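Local coordinates for protein chloramphenicol acetyltransferase (Aliivibrio fischeri, PDB 6PXA) that probably transfers an acetyl group from acetyl-CoA to chloramphenicol and can bind the bile acid taurocholic acid, at residues N22-V27 and V68-I73; T84-G89 and E133-P138; V140-G145 and K156-Y161; I186-W191 and E209-Y214. All coordinates share one frame; numbering follows the deposited sequence.

Interaction 1: residues N22-V27 and V68-I73; sequences NPNIEV and VDKLRI
I25 and L71, one step along from N24 and K70, lie side by side and point the same way, with CG2 of I25 and CD2 of L71 4.1 Å apart; V27 and I73 repeat the pattern two residues on. In both V27 and I73 one branch, CG1 of the valine and CG2 of the isoleucine, stands anti to the backbone N (chi1 of V27 -175°), and these two branches meet. On this apolar face V47 packs on I25 and L71, and F42 on I73. On the other face E26 and R72 slant across each other: OE1 of E26 comes no nearer than CD of R72, at 3.9 Å, while R72 NE pairs with D121 in a salt bridge. At the loop end the N24 amide crosses V68 at about a right angle, its ND2 3.6 Å from V68 CG2, while ND2 is held by the carbonyl of L51. The backbones are joined by three bonds, L71 N to N24 O (3.2 Å), E26 N to L71 O (3.0 Å) and I73 N to E26 O (2.7 Å). Before the strand, OD1 of N22 accepts from N24 N at 2.8 Å in an Asx turn, within the type I turn that leads into I25. In this hexapeptide-repeat family, such parallel in-register strands are the rungs between coils of the left-handed beta-helix.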
loop_
_atom_site.group_PDB
_atom_site.type_symbol
_atom_site.label_atom_id
_atom_site.label_comp_id
_atom_site.label_asym_id
_atom_site.label_seq_id
_atom_site.Cartn_x
_atom_site.Cartn_y
_atom_site.Cartn_z
ATOM N N ASN B 22 -21.249 7.568 -12.553
ATOM C CA ASN B 22 -21.637 8.205 -11.310
ATOM C C ASN B 22 -21.862 9.692 -11.550
ATOM O O ASN B 22 -20.931 10.389 -11.979
ATOM C CB ASN B 22 -20.559 7.996 -10.250
ATOM C CG ASN B 22 -21.019 8.374 -8.857
ATOM O OD1 ASN B 22 -21.846 9.271 -8.685
ATOM N ND2 ASN B 22 -20.478 7.692 -7.850
ATOM N N PRO B 23 -23.054 10.223 -11.263
ATOM C CA PRO B 23 -23.272 11.665 -11.452
ATOM C C PRO B 23 -22.336 12.515 -10.615
ATOM O O PRO B 23 -22.205 13.721 -10.873
ATOM C CB PRO B 23 -24.745 11.861 -11.041
ATOM C CG PRO B 23 -25.088 10.684 -10.196
ATOM C CD PRO B 23 -24.243 9.541 -10.718
ATOM N N ASN B 24 -21.664 11.926 -9.635
ATOM C CA ASN B 24 -20.797 12.691 -8.765
ATOM C C ASN B 24 -19.350 12.653 -9.224
ATOM O O ASN B 24 -18.481 13.218 -8.546
ATOM C CB ASN B 24 -20.946 12.204 -7.325
ATOM C CG ASN B 24 -22.250 12.632 -6.709
ATOM O OD1 ASN B 24 -22.667 13.785 -6.856
ATOM N ND2 ASN B 24 -22.942 11.697 -6.055
ATOM N N ILE B 25 -19.085 12.069 -10.393
ATOM C CA ILE B 25 -17.758 12.090 -11.004
ATOM C C ILE B 25 -17.833 12.852 -12.317
ATOM O O ILE B 25 -18.795 12.711 -13.079
ATOM C CB ILE B 25 -17.183 10.684 -11.249
ATOM C CG1 ILE B 25 -17.204 9.857 -9.985
ATOM C CG2 ILE B 25 -15.731 10.803 -11.681
ATOM C CD1 ILE B 25 -16.682 8.404 -10.176
ATOM N N GLU B 26 -16.827 13.686 -12.559
ATOM C CA GLU B 26 -16.656 14.385 -13.823
ATOM C C GLU B 26 -15.243 14.081 -14.320
ATOM O O GLU B 26 -14.274 14.325 -13.598
ATOM C CB GLU B 26 -16.877 15.888 -13.635
ATOM C CG GLU B 26 -16.199 16.749 -14.661
ATOM C CD GLU B 26 -16.297 18.225 -14.316
ATOM O OE1 GLU B 26 -17.199 18.590 -13.529
ATOM O OE2 GLU B 26 -15.470 19.011 -14.827
ATOM N N VAL B 27 -15.122 13.533 -15.531
ATOM C CA VAL B 27 -13.824 13.201 -16.113
ATOM C C VAL B 27 -13.737 13.778 -17.520
ATOM O O VAL B 27 -14.654 13.595 -18.328
ATOM C CB VAL B 27 -13.570 11.680 -16.157
ATOM C CG1 VAL B 27 -12.174 11.419 -16.657
ATOM C CG2 VAL B 27 -13.770 11.052 -14.800
ATOM N N VAL B 68 -22.834 15.955 -1.874
ATOM C CA VAL B 68 -21.629 15.279 -1.387
ATOM C C VAL B 68 -20.409 15.821 -2.131
ATOM O O VAL B 68 -20.528 16.497 -3.156
ATOM C CB VAL B 68 -21.710 13.748 -1.551
ATOM C CG1 VAL B 68 -22.837 13.168 -0.698
ATOM C CG2 VAL B 68 -21.876 13.374 -3.016
ATOM N N ASP B 69 -19.219 15.495 -1.599
ATOM C CA ASP B 69 -17.975 15.848 -2.278
ATOM C C ASP B 69 -17.884 15.141 -3.630
ATOM O O ASP B 69 -18.203 13.956 -3.765
ATOM C CB ASP B 69 -16.755 15.491 -1.400
ATOM C CG ASP B 69 -16.694 16.327 -0.120
ATOM O OD1 ASP B 69 -17.104 17.518 -0.140
ATOM O OD2 ASP B 69 -16.311 15.782 0.944
ATOM N N LYS B 70 -17.475 15.883 -4.648
ATOM C CA LYS B 70 -17.399 15.359 -5.999
ATOM C C LYS B 70 -15.937 15.117 -6.374
ATOM O O LYS B 70 -15.016 15.716 -5.808
ATOM C CB LYS B 70 -18.072 16.309 -6.994
ATOM C CG LYS B 70 -19.616 16.309 -6.902
ATOM C CD LYS B 70 -20.264 17.355 -7.776
ATOM C CE LYS B 70 -21.679 17.664 -7.230
ATOM N NZ LYS B 70 -22.365 18.795 -7.924
ATOM N N LEU B 71 -15.735 14.224 -7.340
ATOM C CA LEU B 71 -14.414 13.910 -7.879
ATOM C C LEU B 71 -14.351 14.449 -9.309
ATOM O O LEU B 71 -15.094 13.997 -10.182
ATOM C CB LEU B 71 -14.150 12.402 -7.839
ATOM C CG LEU B 71 -12.943 11.956 -8.674
ATOM C CD1 LEU B 71 -11.659 12.552 -8.119
ATOM C CD2 LEU B 71 -12.851 10.439 -8.792
ATOM N N ARG B 72 -13.473 15.417 -9.554
ATOM C CA ARG B 72 -13.366 16.037 -10.867
ATOM C C ARG B 72 -11.963 15.795 -11.412
ATOM O O ARG B 72 -10.970 16.130 -10.756
ATOM C CB ARG B 72 -13.679 17.534 -10.794
ATOM C CG ARG B 72 -14.915 17.884 -10.003
ATOM C CD ARG B 72 -15.272 19.364 -10.267
ATOM N NE ARG B 72 -15.417 20.155 -9.046
ATOM C CZ ARG B 72 -15.015 21.425 -8.923
ATOM N NH1 ARG B 72 -15.186 22.075 -7.778
ATOM N NH2 ARG B 72 -14.418 22.045 -9.936
ATOM N N ILE B 73 -11.885 15.207 -12.605
ATOM C CA ILE B 73 -10.621 14.858 -13.245
ATOM C C ILE B 73 -10.562 15.556 -14.599
ATOM O O ILE B 73 -11.568 15.631 -15.320
ATOM C CB ILE B 73 -10.475 13.331 -13.393
ATOM C CG1 ILE B 73 -10.355 12.674 -12.011
ATOM C CG2 ILE B 73 -9.276 12.991 -14.247
ATOM C CD1 ILE B 73 -10.547 11.154 -12.011
#

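Interaction 2: residues T84-G89 and E133-P138; sequences TFMMAG and EAMIMP
A134, next to E133 whose carboxylate pairs with R151 of its own chain and R48 of the third subunit, meets T84 where two neighbouring coils of the left-handed beta-helix stack in parallel: A134 O accepts from T84 N at 2.9 Å, a bond bent to 144°. M135 follows, side by side with T84; its CG is anti to the backbone N (chi1 -155°), which carries CG to 4.0 Å from T84 CB and brings SD within 3.8 Å of CG of M86. That methionine face packs on the second subunit, where S132 and E133 of that subunit touch M86 and M135. I136 turns to the other face and lies alongside F85, its CB 3.7 Å from CD1 of the ring, in a layer with V124, T122 and L71 of the same chain. Its backbone bonds the partner strand through both polar atoms, I136 N giving a nearly straight bond to T84 O (2.7 Å) and I136 O receiving M86 N at 2.9 Å; a water also bridges I136 O and M86 O. M137 starts off away from the partner, and how closely its bent chain returns to M86 is doubtful in the model. P138 closes the segment as the strand pairing ends, and P138 CG lies 3.4 Å from M86 O and 3.6 Å from G89 O.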
loop_
_atom_site.group_PDB
_atom_site.type_symbol
_atom_site.label_atom_id
_atom_site.label_comp_id
_atom_site.label_asym_id
_atom_site.label_seq_id
_atom_site.Cartn_x
_atom_site.Cartn_y
_atom_site.Cartn_z
ATOM N N THR B 84 -6.068 5.290 -6.066
ATOM C CA THR B 84 -7.267 5.322 -5.235
ATOM C C THR B 84 -7.622 6.759 -4.887
ATOM O O THR B 84 -6.759 7.531 -4.436
ATOM C CB THR B 84 -7.070 4.497 -3.952
ATOM O OG1 THR B 84 -6.874 3.119 -4.304
ATOM C CG2 THR B 84 -8.301 4.594 -3.072
ATOM N N PHE B 85 -8.885 7.115 -5.125
ATOM C CA PHE B 85 -9.472 8.385 -4.701
ATOM C C PHE B 85 -10.403 8.124 -3.523
ATOM O O PHE B 85 -11.433 7.450 -3.660
ATOM C CB PHE B 85 -10.211 9.050 -5.858
ATOM C CG PHE B 85 -9.313 9.324 -7.034
ATOM C CD1 PHE B 85 -8.548 10.482 -7.079
ATOM C CD2 PHE B 85 -9.202 8.402 -8.063
ATOM C CE1 PHE B 85 -7.703 10.723 -8.151
ATOM C CE2 PHE B 85 -8.356 8.630 -9.137
ATOM C CZ PHE B 85 -7.606 9.810 -9.176
ATOM N N MET B 86 -10.038 8.641 -2.366
ATOM C CA MET B 86 -10.866 8.439 -1.181
ATOM C C MET B 86 -11.904 9.550 -1.100
ATOM O O MET B 86 -11.543 10.726 -0.998
ATOM C CB MET B 86 -10.002 8.403 0.071
ATOM C CG MET B 86 -8.979 7.233 0.043
ATOM S SD MET B 86 -9.654 5.600 0.233
ATOM C CE MET B 86 -9.868 5.586 2.021
ATOM N N MET B 87 -13.185 9.183 -1.163
ATOM C CA MET B 87 -14.230 10.187 -1.111
ATOM C C MET B 87 -14.900 10.103 0.254
ATOM O O MET B 87 -14.405 9.413 1.152
ATOM C CB MET B 87 -15.182 10.003 -2.287
ATOM C CG MET B 87 -14.484 10.089 -3.682
ATOM S SD MET B 87 -13.469 11.571 -3.912
ATOM C CE MET B 87 -14.760 12.836 -4.101
ATOM N N ALA B 88 -16.010 10.843 0.414
ATOM C CA ALA B 88 -16.846 10.859 1.619
ATOM C C ALA B 88 -16.168 11.516 2.817
ATOM O O ALA B 88 -16.521 11.224 3.968
ATOM C CB ALA B 88 -17.328 9.451 2.002
ATOM N N GLY B 89 -15.232 12.428 2.578
ATOM C CA GLY B 89 -14.715 13.249 3.670
ATOM C C GLY B 89 -14.227 12.441 4.847
ATOM O O GLY B 89 -13.498 11.451 4.696
ATOM N N GLU B 133 -1.059 2.667 -7.357
ATOM C CA GLU B 133 -1.334 2.485 -5.931
ATOM C C GLU B 133 -1.104 3.757 -5.125
ATOM O O GLU B 133 -1.028 3.721 -3.879
ATOM C CB GLU B 133 -0.498 1.300 -5.377
ATOM C CG GLU B 133 -0.993 -0.028 -5.923
ATOM C CD GLU B 133 -0.325 -1.251 -5.300
ATOM O OE1 GLU B 133 -0.372 -2.289 -5.958
ATOM O OE2 GLU B 133 0.212 -1.179 -4.175
ATOM N N ALA B 134 -1.064 4.907 -5.792
ATOM C CA ALA B 134 -1.108 6.150 -5.054
ATOM C C ALA B 134 -2.494 6.278 -4.436
ATOM O O ALA B 134 -3.473 5.708 -4.934
ATOM C CB ALA B 134 -0.806 7.351 -5.963
ATOM N N MET B 135 -2.557 6.943 -3.294
ATOM C CA MET B 135 -3.823 7.192 -2.622
ATOM C C MET B 135 -4.024 8.686 -2.450
ATOM O O MET B 135 -3.209 9.351 -1.796
ATOM C CB MET B 135 -3.890 6.495 -1.270
ATOM C CG MET B 135 -5.327 6.237 -0.852
ATOM S SD MET B 135 -5.524 5.754 0.878
ATOM C CE MET B 135 -5.715 3.979 0.657
ATOM N N ILE B 136 -5.132 9.184 -2.992
ATOM C CA ILE B 136 -5.499 10.603 -3.007
ATOM C C ILE B 136 -6.586 10.824 -1.950
ATOM O O ILE B 136 -7.704 10.310 -2.079
ATOM C CB ILE B 136 -6.006 11.025 -4.391
ATOM C CG1 ILE B 136 -5.028 10.610 -5.485
ATOM C CG2 ILE B 136 -6.202 12.518 -4.447
ATOM C CD1 ILE B 136 -3.685 11.254 -5.319
ATOM N N MET B 137 -6.265 11.570 -0.900
ATOM C CA MET B 137 -7.175 11.723 0.233
ATOM C C MET B 137 -8.217 12.809 -0.051
ATOM O O MET B 137 -8.082 13.572 -1.011
ATOM C CB MET B 137 -6.369 12.023 1.493
ATOM C CG MET B 137 -5.353 10.927 1.893
ATOM S SD MET B 137 -6.078 9.368 2.341
ATOM C CE MET B 137 -6.349 8.700 0.822
ATOM N N PRO B 138 -9.296 12.889 0.756
ATOM C CA PRO B 138 -10.400 13.811 0.416
ATOM C C PRO B 138 -9.972 15.263 0.383
ATOM O O PRO B 138 -9.116 15.703 1.153
ATOM C CB PRO B 138 -11.430 13.576 1.532
ATOM C CG PRO B 138 -11.101 12.157 2.075
ATOM C CD PRO B 138 -9.605 12.066 1.949
HETATM O O HOH W 1 -10.095 11.788 -2.921
#

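Interaction 3: residues V140-G145 and K156-Y161; sequences VHIGDG and KNVAPY
H141 and N157 open a contact between successive coils of the left-handed beta-helix, and the rest of it divides into a packed inner side and a looser outer one. Inside, I142 and V158 lie side by side and point the same way, I142 CG2 4.1 Å from V158 CB, and both rest on I148 of the same chain. The backbones close up around this pair: V158 N gives to H141 O, and G143 N to V158 O at 2.8 Å. Packing is close at the two glycines as well, where G143 C lies against P160 CA and G145 sits at the Y161 ring. The outer side is more open. H141, N157 and K156 are exposed; the imidazole of H141 leads away, and K156 starts away from the partner coil. Here the acceptor is a side chain: with CG beside its own N (chi1 -69°), N157 turns OD1 back to H141 N at 2.7 Å, the donor tilted 31° from the amide plane. Between the two glycines, D144 O takes Y161 N at 2.9 Å through a bent bond of 132°, while the D144 carboxylate is tied to N126 N. Y161 itself reaches helix 177-186, touching I180, L183 and L184. D144 O and G145 CA lie over the same face of its ring, the CA making a CH-pi contact 3.7 Å from the ring centroid.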
loop_
_atom_site.group_PDB
_atom_site.type_symbol
_atom_site.label_atom_id
_atom_site.label_comp_id
_atom_site.label_asym_id
_atom_site.label_seq_id
_atom_site.Cartn_x
_atom_site.Cartn_y
_atom_site.Cartn_z
ATOM N N VAL B 140 -8.286 17.151 -1.751
ATOM C CA VAL B 140 -7.046 17.683 -2.323
ATOM C C VAL B 140 -7.264 18.175 -3.758
ATOM O O VAL B 140 -8.128 17.690 -4.503
ATOM C CB VAL B 140 -5.927 16.632 -2.265
ATOM C CG1 VAL B 140 -5.639 16.228 -0.823
ATOM C CG2 VAL B 140 -6.359 15.480 -3.031
ATOM N N HIS B 141 -6.465 19.159 -4.149
ATOM C CA HIS B 141 -6.439 19.650 -5.527
ATOM C C HIS B 141 -5.042 19.386 -6.102
ATOM O O HIS B 141 -4.045 19.879 -5.570
ATOM C CB HIS B 141 -6.819 21.142 -5.561
ATOM C CG HIS B 141 -6.949 21.733 -6.935
ATOM N ND1 HIS B 141 -6.406 21.154 -8.066
ATOM C CD2 HIS B 141 -7.529 22.888 -7.349
ATOM C CE1 HIS B 141 -6.664 21.916 -9.117
ATOM N NE2 HIS B 141 -7.338 22.975 -8.706
ATOM N N ILE B 142 -4.965 18.621 -7.181
ATOM C CA ILE B 142 -3.689 18.317 -7.841
ATOM C C ILE B 142 -3.634 19.134 -9.118
ATOM O O ILE B 142 -4.382 18.862 -10.059
ATOM C CB ILE B 142 -3.521 16.817 -8.134
ATOM C CG1 ILE B 142 -3.534 16.013 -6.837
ATOM C CG2 ILE B 142 -2.205 16.545 -8.896
ATOM C CD1 ILE B 142 -3.682 14.521 -7.059
ATOM N N GLY B 143 -2.727 20.108 -9.164
ATOM C CA GLY B 143 -2.677 21.039 -10.273
ATOM C C GLY B 143 -2.249 20.389 -11.579
ATOM O O GLY B 143 -1.713 19.290 -11.627
ATOM N N ASP B 144 -2.497 21.117 -12.666
ATOM C CA ASP B 144 -2.125 20.672 -14.005
ATOM C C ASP B 144 -0.656 20.262 -14.099
ATOM O O ASP B 144 0.236 20.931 -13.569
ATOM C CB ASP B 144 -2.354 21.798 -15.024
ATOM C CG ASP B 144 -3.776 22.281 -15.065
ATOM O OD1 ASP B 144 -4.696 21.446 -15.157
ATOM O OD2 ASP B 144 -3.966 23.510 -15.033
ATOM N N GLY B 145 -0.400 19.199 -14.850
ATOM C CA GLY B 145 0.960 18.775 -15.122
ATOM C C GLY B 145 1.679 18.069 -13.987
ATOM O O GLY B 145 2.857 17.723 -14.152
ATOM N N LYS B 156 -2.257 16.882 0.820
ATOM C CA LYS B 156 -2.187 18.321 0.641
ATOM C C LYS B 156 -2.343 18.620 -0.840
ATOM O O LYS B 156 -2.138 17.737 -1.679
ATOM C CB LYS B 156 -0.847 18.853 1.152
ATOM C CG LYS B 156 -0.490 18.358 2.540
ATOM C CD LYS B 156 0.757 19.061 3.053
ATOM C CE LYS B 156 1.003 18.740 4.527
ATOM N NZ LYS B 156 2.171 19.503 5.053
ATOM N N ASN B 157 -2.690 19.867 -1.159
ATOM C CA ASN B 157 -2.707 20.303 -2.555
ATOM C C ASN B 157 -1.324 20.182 -3.195
ATOM O O ASN B 157 -0.293 20.403 -2.556
ATOM C CB ASN B 157 -3.194 21.758 -2.669
ATOM C CG ASN B 157 -4.652 21.897 -2.338
ATOM O OD1 ASN B 157 -5.412 20.927 -2.448
ATOM N ND2 ASN B 157 -5.062 23.091 -1.920
ATOM N N VAL B 158 -1.317 19.860 -4.488
ATOM C CA VAL B 158 -0.094 19.665 -5.268
ATOM C C VAL B 158 -0.013 20.775 -6.310
ATOM O O VAL B 158 -0.926 20.933 -7.131
ATOM C CB VAL B 158 -0.067 18.271 -5.917
ATOM C CG1 VAL B 158 1.125 18.110 -6.862
ATOM C CG2 VAL B 158 -0.032 17.201 -4.831
ATOM N N ALA B 159 1.069 21.565 -6.253
ATOM C CA ALA B 159 1.254 22.664 -7.182
ATOM C C ALA B 159 1.426 22.139 -8.606
ATOM O O ALA B 159 1.931 21.037 -8.803
ATOM C CB ALA B 159 2.476 23.502 -6.799
ATOM N N PRO B 160 1.021 22.925 -9.612
ATOM C CA PRO B 160 1.173 22.496 -11.008
ATOM C C PRO B 160 2.605 22.108 -11.342
ATOM O O PRO B 160 3.561 22.802 -10.982
ATOM C CB PRO B 160 0.742 23.731 -11.806
ATOM C CG PRO B 160 -0.075 24.532 -10.879
ATOM C CD PRO B 160 0.409 24.252 -9.497
ATOM N N TYR B 161 2.732 21.004 -12.081
ATOM C CA TYR B 161 4.009 20.497 -12.591
ATOM C C TYR B 161 4.965 20.090 -11.475
ATOM O O TYR B 161 6.183 19.988 -11.702
ATOM C CB TYR B 161 4.658 21.509 -13.535
ATOM C CG TYR B 161 3.875 21.619 -14.815
ATOM C CD1 TYR B 161 4.066 20.712 -15.850
ATOM C CD2 TYR B 161 2.903 22.596 -14.966
ATOM C CE1 TYR B 161 3.332 20.795 -17.015
ATOM C CE2 TYR B 161 2.159 22.689 -16.116
ATOM C CZ TYR B 161 2.373 21.786 -17.130
ATOM O OH TYR B 161 1.616 21.900 -18.257
#

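Interaction 4: residues I186-W191 and E209-Y214; sequences IKWWDW and EELEQY
L211 inserts both methyls between the side chains of I186, W188 and W191. CD2 of L211 meets CD1 of I186 at 3.8 Å and CD1 of the W188 indole at 4.0 Å, whereas CD1 of L211 lies 3.8 Å from CH2 of W191; with CG anti to the backbone N (chi1 -165°), the fork is carried off the helix toward these three partners. One turn on, Y214 approaches W191 with CD1 3.8 Å from CZ3, the planes 30° apart but slid so far that the rings barely overlap. Behind this shell, the W191 indole is fixed by NE1, which gives a 2.8 Å bond to I186 O, above the carbonyl plane, just where helix 177-186 ends. I98 and S99 of the third subunit pack on L211 and W188. No hydrogen bond crosses between the two segments, so the C-terminal helix is joined to this turn by apolar and aromatic packing, with W191 NE1 satisfied within its own segment and the Y214 hydroxyl by H195 and N198.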
loop_
_atom_site.group_PDB
_atom_site.type_symbol
_atom_site.label_atom_id
_atom_site.label_comp_id
_atom_site.label_asym_id
_atom_site.label_seq_id
_atom_site.Cartn_x
_atom_site.Cartn_y
_atom_site.Cartn_z
ATOM N N ILE B 186 -1.166 29.083 -21.930
ATOM C CA ILE B 186 -1.563 28.611 -23.256
ATOM C C ILE B 186 -2.498 27.409 -23.164
ATOM O O ILE B 186 -3.331 27.207 -24.056
ATOM C CB ILE B 186 -0.335 28.300 -24.135
ATOM C CG1 ILE B 186 0.513 27.173 -23.551
ATOM C CG2 ILE B 186 0.536 29.548 -24.348
ATOM C CD1 ILE B 186 1.793 26.932 -24.369
ATOM N N LYS B 187 -2.386 26.599 -22.108
ATOM C CA LYS B 187 -3.347 25.535 -21.817
ATOM C C LYS B 187 -3.651 24.683 -23.055
ATOM O O LYS B 187 -4.780 24.640 -23.546
ATOM C CB LYS B 187 -4.649 26.109 -21.249
ATOM C CG LYS B 187 -4.496 26.969 -20.014
ATOM C CD LYS B 187 -5.854 27.271 -19.433
ATOM C CE LYS B 187 -5.789 28.271 -18.283
ATOM N NZ LYS B 187 -5.802 29.692 -18.740
ATOM N N TRP B 188 -2.616 23.975 -23.530
ATOM C CA TRP B 188 -2.743 23.203 -24.767
ATOM C C TRP B 188 -3.817 22.134 -24.670
ATOM O O TRP B 188 -4.330 21.698 -25.707
ATOM C CB TRP B 188 -1.409 22.537 -25.157
ATOM C CG TRP B 188 -0.941 21.427 -24.187
ATOM C CD1 TRP B 188 0.012 21.549 -23.226
ATOM C CD2 TRP B 188 -1.403 20.051 -24.118
ATOM N NE1 TRP B 188 0.167 20.353 -22.552
ATOM C CE2 TRP B 188 -0.689 19.422 -23.080
ATOM C CE3 TRP B 188 -2.346 19.302 -24.831
ATOM C CZ2 TRP B 188 -0.893 18.081 -22.735
ATOM C CZ3 TRP B 188 -2.559 17.990 -24.493
ATOM C CH2 TRP B 188 -1.835 17.383 -23.447
ATOM N N TRP B 189 -4.159 21.689 -23.452
ATOM C CA TRP B 189 -5.231 20.712 -23.299
ATOM C C TRP B 189 -6.593 21.279 -23.702
ATOM O O TRP B 189 -7.519 20.508 -23.962
ATOM C CB TRP B 189 -5.263 20.173 -21.856
ATOM C CG TRP B 189 -5.082 21.245 -20.832
ATOM C CD1 TRP B 189 -6.041 22.075 -20.342
ATOM C CD2 TRP B 189 -3.856 21.623 -20.194
ATOM N NE1 TRP B 189 -5.490 22.947 -19.433
ATOM C CE2 TRP B 189 -4.152 22.688 -19.319
ATOM C CE3 TRP B 189 -2.541 21.150 -20.265
ATOM C CZ2 TRP B 189 -3.179 23.293 -18.522
ATOM C CZ3 TRP B 189 -1.578 21.745 -19.470
ATOM C CH2 TRP B 189 -1.894 22.817 -18.623
ATOM N N ASP B 190 -6.727 22.595 -23.813
ATOM C CA ASP B 190 -7.991 23.208 -24.198
ATOM C C ASP B 190 -8.051 23.572 -25.679
ATOM O O ASP B 190 -9.102 23.998 -26.152
ATOM C CB ASP B 190 -8.247 24.449 -23.344
ATOM C CG ASP B 190 -8.671 24.105 -21.929
ATOM O OD1 ASP B 190 -9.264 23.021 -21.728
ATOM O OD2 ASP B 190 -8.436 24.928 -21.017
ATOM N N TRP B 191 -6.954 23.399 -26.420
ATOM C CA TRP B 191 -6.927 23.719 -27.844
ATOM C C TRP B 191 -7.865 22.801 -28.625
ATOM O O TRP B 191 -8.102 21.656 -28.221
ATOM C CB TRP B 191 -5.514 23.556 -28.405
ATOM C CG TRP B 191 -4.490 24.477 -27.850
ATOM C CD1 TRP B 191 -4.683 25.450 -26.921
ATOM C CD2 TRP B 191 -3.100 24.509 -28.186
ATOM N NE1 TRP B 191 -3.496 26.087 -26.652
ATOM C CE2 TRP B 191 -2.509 25.532 -27.421
ATOM C CE3 TRP B 191 -2.291 23.758 -29.051
ATOM C CZ2 TRP B 191 -1.142 25.829 -27.495
ATOM C CZ3 TRP B 191 -0.943 24.056 -29.124
ATOM C CH2 TRP B 191 -0.384 25.088 -28.358
ATOM N N GLU B 209 9.010 26.589 -25.493
ATOM C CA GLU B 209 9.012 27.868 -26.200
ATOM C C GLU B 209 8.512 27.722 -27.633
ATOM O O GLU B 209 7.821 28.611 -28.146
ATOM C CB GLU B 209 10.408 28.479 -26.178
ATOM C CG GLU B 209 10.830 28.955 -24.811
ATOM C CD GLU B 209 12.125 29.731 -24.851
ATOM O OE1 GLU B 209 12.742 29.806 -25.936
ATOM O OE2 GLU B 209 12.526 30.271 -23.802
ATOM N N GLU B 210 8.864 26.619 -28.301
ATOM C CA GLU B 210 8.230 26.296 -29.576
ATOM C C GLU B 210 6.720 26.190 -29.411
ATOM O O GLU B 210 5.951 26.748 -30.203
ATOM C CB GLU B 210 8.790 24.989 -30.141
ATOM C CG GLU B 210 10.050 25.102 -30.956
ATOM C CD GLU B 210 10.439 23.770 -31.595
ATOM O OE1 GLU B 210 11.215 23.003 -30.984
ATOM O OE2 GLU B 210 9.962 23.487 -32.713
ATOM N N LEU B 211 6.275 25.484 -28.372
ATOM C CA LEU B 211 4.842 25.381 -28.134
ATOM C C LEU B 211 4.214 26.762 -27.961
ATOM O O LEU B 211 3.135 27.037 -28.506
ATOM C CB LEU B 211 4.578 24.503 -26.910
ATOM C CG LEU B 211 3.120 24.050 -26.807
ATOM C CD1 LEU B 211 2.785 23.119 -27.950
ATOM C CD2 LEU B 211 2.798 23.383 -25.463
ATOM N N GLU B 212 4.890 27.651 -27.224
ATOM C CA GLU B 212 4.355 28.986 -26.979
ATOM C C GLU B 212 4.274 29.792 -28.268
ATOM O O GLU B 212 3.352 30.595 -28.441
ATOM C CB GLU B 212 5.216 29.712 -25.945
ATOM C CG GLU B 212 4.703 31.079 -25.549
ATOM C CD GLU B 212 5.737 31.916 -24.816
ATOM O OE1 GLU B 212 6.945 31.619 -24.912
ATOM O OE2 GLU B 212 5.337 32.893 -24.153
ATOM N N GLN B 213 5.226 29.593 -29.186
ATOM C CA GLN B 213 5.159 30.291 -30.469
ATOM C C GLN B 213 4.016 29.764 -31.326
ATOM O O GLN B 213 3.305 30.551 -31.957
ATOM C CB GLN B 213 6.483 30.180 -31.229
ATOM C CG GLN B 213 7.651 30.928 -30.606
ATOM C CD GLN B 213 7.434 32.429 -30.520
ATOM O OE1 GLN B 213 6.955 33.073 -31.468
ATOM N NE2 GLN B 213 7.801 33.005 -29.379
ATOM N N TYR B 214 3.818 28.442 -31.365
ATOM C CA TYR B 214 2.686 27.898 -32.112
ATOM C C TYR B 214 1.380 28.491 -31.615
ATOM O O TYR B 214 0.501 28.845 -32.415
ATOM C CB TYR B 214 2.630 26.366 -32.017
ATOM C CG TYR B 214 1.494 25.790 -32.849
ATOM C CD1 TYR B 214 0.208 25.645 -32.324
ATOM C CD2 TYR B 214 1.702 25.428 -34.171
ATOM C CE1 TYR B 214 -0.829 25.146 -33.102
ATOM C CE2 TYR B 214 0.681 24.925 -34.946
ATOM C CZ TYR B 214 -0.582 24.791 -34.419
ATOM O OH TYR B 214 -1.591 24.296 -35.223
#

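How the interactions relate
From the N terminus, interaction 1 joins 22-27 to 68-73 and closes a loop of 40 residues; interaction 2 then joins 84-89 to 133-138 across 43, interaction 3 closes a short ten-residue connection, and interaction 4 spans the helices between 186-191 and 209-214. All four follow in series, with none nested or crossed. Interactions 1 and 3 reach the same parallel sheet, interaction 1 at its 25-27 and 71-73 end and interaction 3 through the opposite outer strand 141-142, while interaction 2 lies on another; it touches interaction 1 through M87 and F85, and interaction 3 through I136 and I142. Interaction 3 passes the beta-helix on to the helical C-terminal part, where Y161 and D144 pack on W189.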